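Local coordinates for protein beta-glucuronidase (PDB 6U7J) that hydrolyses beta-D-glucuronides and, as a gut bacterial enzyme of glycosyl hydrolase family 2, probably reactivates estrogens from their conjugates, at residues E327-I332 with W551-F556; N468-W473 with N568-F573; D510-L515 with K563-N568; Y527-I532 with A583-E588. All blocks are in the same frame, centred on the assembly; numbering follows the deposited sequence.

The four contacts lie along the seam where the last strand and helix of this TIM barrel meet their neighbours, and their chemistry changes from one level to the next. Contacts 1, 2 and 3 all draw on the long loop between strand 545-551 and helix 581-592, and all three are buried. Contact 1 is purely apolar, joining that loop to helix 319-332. Contact 2 lays a lysine chain against two aromatic rings, and contact 3, which shares N568 with it, combines charge and water with one apolar pair near a subunit boundary; the salt bridge K570-D510 ties the two together. Contact 4, partly buried, is an aliphatic helix-helix seam with a lysine at its margin.

Contact 1 (E327-I332 with W551-F556); sequences ELLKWI and WAFADF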
# COMPACT_ATOMS: atom_id res chain seq x y z
N GLU B 327 -5.14 -13.89 21.41
CA GLU B 327 -5.23 -12.51 21.91
C GLU B 327 -6.16 -11.68 21.05
O GLU B 327 -6.91 -10.83 21.55
CB GLU B 327 -3.84 -11.87 21.95
CG GLU B 327 -2.92 -12.37 23.07
CD GLU B 327 -3.28 -11.75 24.42
OE1 GLU B 327 -3.74 -10.59 24.45
OE2 GLU B 327 -3.11 -12.43 25.46
N LEU B 328 -6.14 -11.90 19.73
CA LEU B 328 -6.99 -11.11 18.85
C LEU B 328 -8.44 -11.56 18.95
O LEU B 328 -9.36 -10.73 18.93
CB LEU B 328 -6.48 -11.21 17.41
CG LEU B 328 -5.14 -10.55 17.06
CD1 LEU B 328 -4.74 -10.88 15.62
CD2 LEU B 328 -5.21 -9.04 17.23
N LEU B 329 -8.66 -12.88 19.04
CA LEU B 329 -10.00 -13.40 19.28
C LEU B 329 -10.60 -12.80 20.53
O LEU B 329 -11.76 -12.37 20.54
CB LEU B 329 -9.95 -14.93 19.40
CG LEU B 329 -9.72 -15.71 18.12
CD1 LEU B 329 -9.53 -17.19 18.44
CD2 LEU B 329 -10.87 -15.51 17.13
N LYS B 330 -9.82 -12.74 21.61
CA LYS B 330 -10.31 -12.16 22.84
C LYS B 330 -10.57 -10.66 22.68
O LYS B 330 -11.56 -10.14 23.20
CB LYS B 330 -9.31 -12.42 23.97
CG LYS B 330 -9.74 -11.84 25.32
CD LYS B 330 -8.58 -11.92 26.30
CE LYS B 330 -9.02 -11.57 27.70
NZ LYS B 330 -10.04 -12.54 28.19
N TRP B 331 -9.68 -9.97 21.97
CA TRP B 331 -9.83 -8.52 21.80
C TRP B 331 -11.09 -8.20 21.01
O TRP B 331 -11.86 -7.32 21.39
CB TRP B 331 -8.59 -7.94 21.13
CG TRP B 331 -8.71 -6.49 20.71
CD1 TRP B 331 -8.48 -5.38 21.48
CD2 TRP B 331 -9.07 -6.01 19.41
NE1 TRP B 331 -8.68 -4.24 20.74
CE2 TRP B 331 -9.05 -4.60 19.47
CE3 TRP B 331 -9.41 -6.64 18.21
CZ2 TRP B 331 -9.36 -3.81 18.37
CZ3 TRP B 331 -9.73 -5.85 17.11
CH2 TRP B 331 -9.70 -4.44 17.20
N ILE B 332 -11.33 -8.93 19.92
CA ILE B 332 -12.48 -8.64 19.07
C ILE B 332 -13.79 -9.12 19.68
O ILE B 332 -14.85 -8.80 19.13
CB ILE B 332 -12.28 -9.25 17.67
CG1 ILE B 332 -13.09 -8.46 16.62
CG2 ILE B 332 -12.61 -10.73 17.69
CD1 ILE B 332 -12.63 -8.65 15.19
N TRP B 551 -16.09 -14.91 7.46
CA TRP B 551 -15.08 -15.70 6.77
C TRP B 551 -13.80 -14.91 6.60
O TRP B 551 -13.79 -13.77 6.12
CB TRP B 551 -15.50 -16.23 5.42
CG TRP B 551 -14.31 -16.96 4.77
CD1 TRP B 551 -13.68 -16.63 3.61
CD2 TRP B 551 -13.60 -18.10 5.31
NE1 TRP B 551 -12.65 -17.51 3.36
CE2 TRP B 551 -12.58 -18.42 4.38
CE3 TRP B 551 -13.75 -18.89 6.45
CZ2 TRP B 551 -11.71 -19.50 4.57
CZ3 TRP B 551 -12.88 -19.97 6.64
CH2 TRP B 551 -11.87 -20.27 5.71
N ALA B 552 -12.71 -15.60 6.96
CA ALA B 552 -11.34 -15.17 7.02
C ALA B 552 -11.16 -14.34 8.27
O ALA B 552 -11.53 -13.15 8.33
CB ALA B 552 -10.92 -14.49 5.73
N PHE B 553 -10.70 -15.03 9.31
CA PHE B 553 -9.98 -14.40 10.40
C PHE B 553 -8.86 -13.52 9.86
O PHE B 553 -8.75 -12.34 10.21
CB PHE B 553 -9.44 -15.49 11.33
CG PHE B 553 -8.61 -14.98 12.45
CD1 PHE B 553 -7.23 -15.12 12.43
CD2 PHE B 553 -9.21 -14.34 13.53
CE1 PHE B 553 -6.46 -14.63 13.47
CE2 PHE B 553 -8.45 -13.84 14.58
CZ PHE B 553 -7.07 -14.00 14.56
N ALA B 554 -8.03 -14.09 8.97
CA ALA B 554 -6.85 -13.41 8.44
C ALA B 554 -6.68 -13.74 6.96
O ALA B 554 -7.01 -14.85 6.51
CB ALA B 554 -5.56 -13.82 9.19
N ASP B 555 -6.18 -12.76 6.20
CA ASP B 555 -5.77 -13.00 4.83
C ASP B 555 -4.89 -14.25 4.78
O ASP B 555 -4.05 -14.45 5.66
CB ASP B 555 -5.01 -11.78 4.28
CG ASP B 555 -5.89 -10.49 4.21
OD1 ASP B 555 -7.13 -10.59 4.26
OD2 ASP B 555 -5.34 -9.36 4.10
N PHE B 556 -5.11 -15.12 3.79
CA PHE B 556 -4.37 -16.38 3.69
C PHE B 556 -4.10 -16.70 2.22
O PHE B 556 -4.72 -16.14 1.32
CB PHE B 556 -5.13 -17.55 4.34
CG PHE B 556 -6.45 -17.84 3.70
CD1 PHE B 556 -6.55 -18.77 2.66
CD2 PHE B 556 -7.62 -17.21 4.16
CE1 PHE B 556 -7.78 -19.03 2.06
CE2 PHE B 556 -8.86 -17.48 3.57
CZ PHE B 556 -8.95 -18.39 2.53
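F553 extends from the loop after the last strand of the TIM barrel, 545-551, and sets the far end of its ring against two consecutive leucines of helix 319-332. With CG anti to the backbone N (chi1 177°), the phenyl group stands out from the loop, and its atom CZ lies 4.0 Å from L328 CB. That methylene sits at the ring edge, near the plane of the ring. The branch methyl CD1 of L328 closes on the same CZ, the two side chains crossing at about a right angle. L329 reaches the flank instead: its CD2 methyl is 3.9 Å from F553 CE2, approaching obliquely. Both leucines take the same conformation, CG beside the backbone N and chi2 near 174°, and their successive places on the helix bring them to different parts of the ring. F304 of the first barrel strand meets F553 edge-to-face, and F573 also packs on it, while T66 of the second subunit and L518 of the third touch L328. No hydrogen bond spans the two segments; cohesion between them is dispersive and hydrophobic, while the backbone of F553 is held separately by hydrogen bonding to F573.

Contact 2 (N468-W473 with N568-F573); sequences NRYFGW and NKKGIF
K570 passes its aliphatic chain close to two aromatic side chains, Y470 and W473; no hydrogen bond crosses between the segments, and these contacts of the lysine chain join them. The CE methylene of K570 is 3.7 Å from W473 CD1 and nearly as close to the indole nitrogen. On the tyrosine, ring atom CE1 receives both the CD and CE methylenes of K570, with CE 3.9 Å away. Neither ring is met squarely on a face or at an edge. The lysine runs extended as far as CE and then turns at chi4 (57°).

Both segments belong to loops following strands of the TIM barrel, 465-468 and 545-551, on the side where glycosidases of this fold place the active site. The sequence N568-K569-K570 matches the N-x-K motif of beta-glucuronidases, whose asparagine and lysine recognise the glucuronate carboxylate in characterised relatives, and it probably does so here.

Polar bonds lie within each segment or lead outside the pair. K570 N donates to N568 OD1 at 2.8 Å, a fairly straight bond (162°) that makes an Asx turn. The ammonium of K570 forms a salt bridge with D510 and a hydrogen bond with Y474 OH, and the Y470 hydroxyl bonds to E506. Across the loop 468-473, W473 N donates to Y470 O at 3.0 Å, bringing the two aromatic residues round to the same lysine.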
# COMPACT_ATOMS: atom_id res chain seq x y z
N ASN B 468 -22.92 -21.19 4.11
CA ASN B 468 -21.90 -20.25 3.65
C ASN B 468 -22.56 -19.33 2.63
O ASN B 468 -22.99 -19.79 1.56
CB ASN B 468 -20.72 -20.99 3.02
CG ASN B 468 -19.89 -21.77 4.04
OD1 ASN B 468 -20.12 -21.69 5.25
ND2 ASN B 468 -18.91 -22.53 3.55
N ARG B 469 -22.65 -18.05 2.95
CA ARG B 469 -23.47 -17.14 2.16
C ARG B 469 -22.73 -15.83 1.98
O ARG B 469 -22.28 -15.23 2.96
CB ARG B 469 -24.83 -16.90 2.84
CG ARG B 469 -25.84 -18.01 2.58
CD ARG B 469 -26.09 -18.14 1.10
NE ARG B 469 -26.98 -19.23 0.73
CZ ARG B 469 -26.56 -20.37 0.19
NH1 ARG B 469 -25.26 -20.58 0.00
NH2 ARG B 469 -27.44 -21.31 -0.17
N TYR B 470 -22.62 -15.39 0.73
CA TYR B 470 -21.83 -14.22 0.38
C TYR B 470 -22.67 -13.24 -0.42
O TYR B 470 -22.30 -12.79 -1.51
CB TYR B 470 -20.59 -14.64 -0.40
CG TYR B 470 -19.60 -15.43 0.39
CD1 TYR B 470 -18.63 -14.79 1.13
CD2 TYR B 470 -19.62 -16.83 0.39
CE1 TYR B 470 -17.69 -15.48 1.85
CE2 TYR B 470 -18.67 -17.56 1.12
CZ TYR B 470 -17.71 -16.87 1.84
OH TYR B 470 -16.77 -17.53 2.57
N PHE B 471 -23.84 -12.92 0.11
CA PHE B 471 -24.62 -11.83 -0.45
C PHE B 471 -23.83 -10.53 -0.34
O PHE B 471 -23.22 -10.25 0.68
CB PHE B 471 -25.97 -11.74 0.25
CG PHE B 471 -26.87 -12.93 -0.02
CD1 PHE B 471 -27.32 -13.20 -1.30
CD2 PHE B 471 -27.24 -13.78 1.01
CE1 PHE B 471 -28.15 -14.30 -1.55
CE2 PHE B 471 -28.07 -14.87 0.76
CZ PHE B 471 -28.52 -15.13 -0.51
N GLY B 472 -23.84 -9.76 -1.42
CA GLY B 472 -22.99 -8.59 -1.52
C GLY B 472 -21.60 -8.86 -2.05
O GLY B 472 -20.82 -7.91 -2.22
N TRP B 473 -21.25 -10.14 -2.29
CA TRP B 473 -19.95 -10.47 -2.86
C TRP B 473 -20.10 -11.41 -4.05
O TRP B 473 -20.00 -10.98 -5.19
CB TRP B 473 -19.01 -11.06 -1.81
CG TRP B 473 -17.61 -11.07 -2.33
CD1 TRP B 473 -16.92 -12.14 -2.80
CD2 TRP B 473 -16.75 -9.93 -2.50
NE1 TRP B 473 -15.68 -11.75 -3.22
CE2 TRP B 473 -15.55 -10.39 -3.05
CE3 TRP B 473 -16.89 -8.56 -2.21
CZ2 TRP B 473 -14.48 -9.54 -3.35
CZ3 TRP B 473 -15.82 -7.71 -2.49
CH2 TRP B 473 -14.64 -8.20 -3.05
N ASN B 568 -6.34 -14.93 -0.60
CA ASN B 568 -7.68 -14.54 -0.18
C ASN B 568 -7.57 -13.35 0.76
O ASN B 568 -6.86 -13.41 1.77
CB ASN B 568 -8.39 -15.71 0.50
CG ASN B 568 -9.85 -15.41 0.79
OD1 ASN B 568 -10.17 -14.40 1.40
ND2 ASN B 568 -10.74 -16.29 0.34
N LYS B 569 -8.26 -12.26 0.41
CA LYS B 569 -8.18 -11.01 1.14
C LYS B 569 -9.44 -10.74 1.97
O LYS B 569 -9.66 -9.60 2.40
CB LYS B 569 -7.92 -9.85 0.19
CG LYS B 569 -6.47 -9.78 -0.35
CD LYS B 569 -5.47 -9.87 0.79
CE LYS B 569 -4.10 -9.37 0.38
NZ LYS B 569 -3.28 -10.50 -0.13
N LYS B 570 -10.26 -11.77 2.22
CA LYS B 570 -11.45 -11.59 3.07
C LYS B 570 -11.11 -11.52 4.55
O LYS B 570 -12.03 -11.38 5.37
CB LYS B 570 -12.47 -12.70 2.84
CG LYS B 570 -12.97 -12.84 1.40
CD LYS B 570 -14.30 -13.59 1.36
CE LYS B 570 -14.85 -13.62 -0.05
NZ LYS B 570 -13.87 -14.24 -0.97
N GLY B 571 -9.84 -11.63 4.92
CA GLY B 571 -9.45 -11.49 6.31
C GLY B 571 -9.97 -10.22 6.97
O GLY B 571 -10.00 -9.14 6.36
N ILE B 572 -10.45 -10.36 8.21
CA ILE B 572 -10.71 -9.20 9.07
C ILE B 572 -9.39 -8.64 9.57
O ILE B 572 -9.26 -7.44 9.82
CB ILE B 572 -11.65 -9.61 10.23
CG1 ILE B 572 -13.10 -9.72 9.74
CG2 ILE B 572 -11.63 -8.62 11.36
CD1 ILE B 572 -13.53 -8.61 8.76
N PHE B 573 -8.38 -9.50 9.71
CA PHE B 573 -7.01 -9.12 9.99
C PHE B 573 -6.12 -9.40 8.78
O PHE B 573 -6.44 -10.23 7.92
CB PHE B 573 -6.49 -9.87 11.22
CG PHE B 573 -7.26 -9.59 12.49
CD1 PHE B 573 -6.94 -8.49 13.28
CD2 PHE B 573 -8.30 -10.43 12.89
CE1 PHE B 573 -7.65 -8.23 14.45
CE2 PHE B 573 -9.01 -10.19 14.06
CZ PHE B 573 -8.69 -9.07 14.84

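Contact 3 (D510-L515 with K563-N568); sequences DTIAGL and KRVDGN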
# COMPACT_ATOMS: atom_id res chain seq x y z
N ASP B 510 -13.65 -9.59 0.11
CA ASP B 510 -12.22 -9.34 -0.04
C ASP B 510 -11.94 -7.86 0.17
O ASP B 510 -12.67 -6.99 -0.34
CB ASP B 510 -11.71 -9.78 -1.41
CG ASP B 510 -11.58 -11.29 -1.55
OD1 ASP B 510 -12.61 -11.94 -1.81
OD2 ASP B 510 -10.45 -11.82 -1.41
N THR B 511 -10.88 -7.57 0.92
CA THR B 511 -10.56 -6.20 1.31
C THR B 511 -9.06 -5.98 1.22
O THR B 511 -8.29 -6.69 1.88
CB THR B 511 -11.07 -5.92 2.72
OG1 THR B 511 -12.47 -6.24 2.75
CG2 THR B 511 -10.88 -4.45 3.08
N ILE B 512 -8.64 -5.02 0.40
CA ILE B 512 -7.23 -4.66 0.32
C ILE B 512 -6.95 -3.61 1.37
O ILE B 512 -7.50 -2.50 1.32
CB ILE B 512 -6.85 -4.13 -1.07
CG1 ILE B 512 -7.28 -5.10 -2.19
CG2 ILE B 512 -5.34 -3.88 -1.12
CD1 ILE B 512 -6.64 -6.50 -2.09
N ALA B 513 -6.09 -3.94 2.33
CA ALA B 513 -5.72 -2.96 3.34
C ALA B 513 -5.23 -1.69 2.66
O ALA B 513 -4.40 -1.72 1.75
CB ALA B 513 -4.63 -3.52 4.26
N GLY B 514 -5.81 -0.57 3.07
CA GLY B 514 -5.43 0.71 2.54
C GLY B 514 -6.23 1.18 1.36
O GLY B 514 -6.06 2.33 0.93
N LEU B 515 -7.08 0.32 0.79
CA LEU B 515 -7.99 0.73 -0.26
C LEU B 515 -9.21 1.39 0.39
O LEU B 515 -10.00 0.71 1.05
CB LEU B 515 -8.41 -0.47 -1.10
CG LEU B 515 -8.74 -0.22 -2.57
CD1 LEU B 515 -8.98 -1.53 -3.28
CD2 LEU B 515 -9.95 0.67 -2.69
N LYS B 563 -9.13 -13.92 -9.35
CA LYS B 563 -9.94 -13.30 -8.31
C LYS B 563 -9.22 -13.25 -6.97
O LYS B 563 -9.82 -12.82 -5.98
CB LYS B 563 -11.26 -14.05 -8.14
CG LYS B 563 -12.19 -13.90 -9.33
CD LYS B 563 -13.50 -14.62 -9.06
CE LYS B 563 -14.22 -14.98 -10.36
NZ LYS B 563 -14.77 -16.38 -10.29
N ARG B 564 -7.95 -13.66 -6.93
CA ARG B 564 -7.21 -13.87 -5.69
C ARG B 564 -5.96 -12.98 -5.71
O ARG B 564 -4.94 -13.36 -6.28
CB ARG B 564 -6.85 -15.35 -5.54
CG ARG B 564 -8.09 -16.30 -5.34
CD ARG B 564 -8.84 -15.96 -4.03
NE ARG B 564 -9.88 -16.92 -3.61
CZ ARG B 564 -11.17 -16.59 -3.42
NH1 ARG B 564 -11.57 -15.34 -3.63
NH2 ARG B 564 -12.04 -17.51 -3.03
N VAL B 565 -6.05 -11.78 -5.12
CA VAL B 565 -4.95 -10.81 -5.13
C VAL B 565 -3.89 -11.27 -4.12
O VAL B 565 -3.99 -10.98 -2.93
CB VAL B 565 -5.43 -9.39 -4.81
CG1 VAL B 565 -4.31 -8.38 -5.03
CG2 VAL B 565 -6.61 -9.00 -5.70
N ASP B 566 -2.87 -11.98 -4.59
CA ASP B 566 -1.91 -12.65 -3.70
C ASP B 566 -2.63 -13.40 -2.57
O ASP B 566 -2.27 -13.32 -1.39
CB ASP B 566 -0.89 -11.65 -3.13
CG ASP B 566 0.32 -12.35 -2.47
OD1 ASP B 566 0.60 -13.53 -2.80
OD2 ASP B 566 0.98 -11.73 -1.61
N GLY B 567 -3.68 -14.13 -2.94
CA GLY B 567 -4.40 -14.97 -2.02
C GLY B 567 -5.79 -14.44 -1.71
O GLY B 567 -6.37 -13.62 -2.43
N ASN B 568 -6.34 -14.93 -0.60
CA ASN B 568 -7.68 -14.54 -0.18
C ASN B 568 -7.57 -13.35 0.76
O ASN B 568 -6.86 -13.41 1.77
CB ASN B 568 -8.39 -15.71 0.50
CG ASN B 568 -9.85 -15.41 0.79
OD1 ASN B 568 -10.17 -14.40 1.40
ND2 ASN B 568 -10.74 -16.29 0.34
O HOH W 1 -8.22 -11.38 -3.27
O HOH W 2 -13.47 -13.10 -4.49
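D510 and N568 bring the two backbones nearest, their CA atoms 6.9 Å apart; further along, the chains are wider, with 8.5 Å between the CA atoms of I512 and V565. Neither segment is helix or strand. From I512 to L515 the first makes a type II beta turn, with G514 supplying the positive phi.

The carboxylate of D510 carries most of the polar traffic. Its OD1 faces R564 NH1 at 4.0 Å, a long salt bridge, reinforced by a water that lies 3.0 Å from D510 OD1 and takes a weak bond from NH1 in the guanidinium plane. A second water, 2.9 Å from D510 OD2, accepts from V565 N and also bonds to G567 O, tying the carboxylate to the opposing backbone. Stronger partners lie outside: K570 for D510 and D177 for R564. The N568 amide nitrogen, itself bonded to D177, sits 3.7 Å above the guanidinium plane of R564, over its centre.

Apart from this network, I512 CD1 meets V565 CB at 4.1 Å, the side chains at about a right angle. Both residues also touch V565 of the fourth subunit, and D566 pairs with K517 of that subunit. Here the loops after strands 502-506 and 545-551 meet, an association of neighbouring strand-to-helix loops that belongs to the catalytic side of a TIM barrel.

Contact 4 (Y527-I532 with A583-E588); sequences YQKRCI and AFAIRE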
# COMPACT_ATOMS: atom_id res chain seq x y z
N TYR B 527 -16.28 -0.97 2.36
CA TYR B 527 -17.26 -1.91 1.84
C TYR B 527 -17.31 -3.17 2.70
O TYR B 527 -18.40 -3.70 2.97
CB TYR B 527 -16.94 -2.27 0.38
CG TYR B 527 -18.02 -3.11 -0.25
CD1 TYR B 527 -19.06 -2.52 -0.96
CD2 TYR B 527 -18.03 -4.49 -0.08
CE1 TYR B 527 -20.07 -3.30 -1.52
CE2 TYR B 527 -19.03 -5.28 -0.63
CZ TYR B 527 -20.05 -4.68 -1.35
OH TYR B 527 -21.04 -5.46 -1.89
N GLN B 528 -16.15 -3.67 3.13
CA GLN B 528 -16.15 -4.84 4.01
C GLN B 528 -16.99 -4.58 5.25
O GLN B 528 -17.76 -5.44 5.69
CB GLN B 528 -14.73 -5.21 4.41
CG GLN B 528 -14.60 -6.56 5.10
CD GLN B 528 -13.17 -6.86 5.54
OE1 GLN B 528 -12.47 -5.99 6.06
NE2 GLN B 528 -12.74 -8.10 5.34
N LYS B 529 -16.87 -3.38 5.83
CA LYS B 529 -17.62 -3.08 7.03
C LYS B 529 -19.12 -3.06 6.76
O LYS B 529 -19.90 -3.64 7.53
CB LYS B 529 -17.15 -1.76 7.64
CG LYS B 529 -17.83 -1.42 8.96
CD LYS B 529 -18.21 0.03 8.95
CE LYS B 529 -18.56 0.58 10.33
NZ LYS B 529 -19.98 1.02 10.35
N ARG B 530 -19.53 -2.43 5.66
CA ARG B 530 -20.96 -2.32 5.33
C ARG B 530 -21.54 -3.68 4.92
O ARG B 530 -22.67 -4.02 5.29
CB ARG B 530 -21.17 -1.30 4.20
CG ARG B 530 -20.79 0.17 4.51
CD ARG B 530 -21.82 0.84 5.41
NE ARG B 530 -23.12 0.93 4.74
CZ ARG B 530 -24.20 0.26 5.13
NH1 ARG B 530 -24.16 -0.53 6.20
NH2 ARG B 530 -25.33 0.40 4.45
N CYS B 531 -20.79 -4.46 4.13
CA CYS B 531 -21.26 -5.77 3.73
C CYS B 531 -21.58 -6.64 4.96
O CYS B 531 -22.62 -7.31 5.01
CB CYS B 531 -20.20 -6.43 2.85
SG CYS B 531 -20.48 -8.12 2.36
N ILE B 532 -20.71 -6.59 5.97
CA ILE B 532 -20.91 -7.39 7.18
C ILE B 532 -22.06 -6.83 8.02
O ILE B 532 -22.87 -7.58 8.56
CB ILE B 532 -19.59 -7.47 7.97
CG1 ILE B 532 -18.62 -8.41 7.25
CG2 ILE B 532 -19.79 -7.97 9.39
CD1 ILE B 532 -17.33 -8.56 7.97
N ALA B 583 -12.69 -4.60 11.59
CA ALA B 583 -12.43 -5.28 12.86
C ALA B 583 -12.96 -4.48 14.04
O ALA B 583 -13.47 -5.05 15.01
CB ALA B 583 -10.93 -5.55 13.03
N PHE B 584 -12.84 -3.15 13.97
CA PHE B 584 -13.21 -2.31 15.10
C PHE B 584 -14.72 -2.24 15.26
O PHE B 584 -15.24 -2.22 16.38
CB PHE B 584 -12.59 -0.92 14.94
CG PHE B 584 -11.11 -0.91 15.13
CD1 PHE B 584 -10.56 -0.82 16.40
CD2 PHE B 584 -10.26 -1.06 14.04
CE1 PHE B 584 -9.18 -0.85 16.58
CE2 PHE B 584 -8.89 -1.10 14.21
CZ PHE B 584 -8.34 -1.00 15.49
N ALA B 585 -15.44 -2.23 14.14
CA ALA B 585 -16.90 -2.27 14.21
C ALA B 585 -17.38 -3.62 14.69
O ALA B 585 -18.29 -3.70 15.53
CB ALA B 585 -17.51 -1.94 12.84
N ILE B 586 -16.79 -4.71 14.18
CA ILE B 586 -17.15 -6.05 14.65
C ILE B 586 -16.95 -6.15 16.15
O ILE B 586 -17.82 -6.67 16.86
CB ILE B 586 -16.35 -7.13 13.90
CG1 ILE B 586 -16.75 -7.19 12.42
CG2 ILE B 586 -16.52 -8.50 14.55
CD1 ILE B 586 -15.60 -7.66 11.51
N ARG B 587 -15.82 -5.64 16.65
CA ARG B 587 -15.55 -5.69 18.09
C ARG B 587 -16.67 -5.02 18.89
O ARG B 587 -17.15 -5.58 19.89
CB ARG B 587 -14.20 -5.02 18.40
CG ARG B 587 -13.86 -4.99 19.89
CD ARG B 587 -12.41 -4.58 20.22
NE ARG B 587 -12.36 -3.23 20.78
CZ ARG B 587 -11.95 -2.91 22.01
NH1 ARG B 587 -11.99 -1.64 22.37
NH2 ARG B 587 -11.51 -3.82 22.86
N GLU B 588 -17.11 -3.83 18.46
CA GLU B 588 -18.15 -3.13 19.21
C GLU B 588 -19.44 -3.94 19.25
O GLU B 588 -20.12 -3.98 20.28
CB GLU B 588 -18.42 -1.74 18.60
CG GLU B 588 -17.28 -0.75 18.80
CD GLU B 588 -16.98 -0.45 20.27
OE1 GLU B 588 -17.86 0.11 20.97
OE2 GLU B 588 -15.85 -0.77 20.73
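K529 with A585 and I532 with I586 make this contact, and no flat group lies between them. The aromatic rings of the two segments face elsewhere: F584 meets W331 of helix 319-332 edge-to-face, while Y527 turns to the opposite side of its own helix, where its hydroxyl bonds to G472 O and G478 N.

At the outer margin, K529 starts with CG anti to the backbone N (chi1 -176°), and bends at chi2 and chi4 fold the chain alongside the methyl of A585. Its CE lies 3.7 Å from A585 CB, with the CG methylene of the lysine almost as near. The ammonium group continues past this patch to a salt bridge with E533. Here too the two segments come closest, K529 CA and A585 CA being 7.3 Å apart.

Deeper in, the two isoleucines meet tip to tip, with 4.0 Å between I532 CD1 and I586 CD1. Each has CG1 beside the backbone N and an extended chi2, which projects the terminal methyl forward; the side chains lie at about a right angle. Both also rest on I550 of strand 545-551, so helices 525-540 and 581-592 share one barrel strand beneath them. The methyl-to-methyl contact of the two buried isoleucines probably keeps water from the barrel side, whereas the lysine adds its hydrocarbon to the seam while its ammonium pairs with E533 of the same helix.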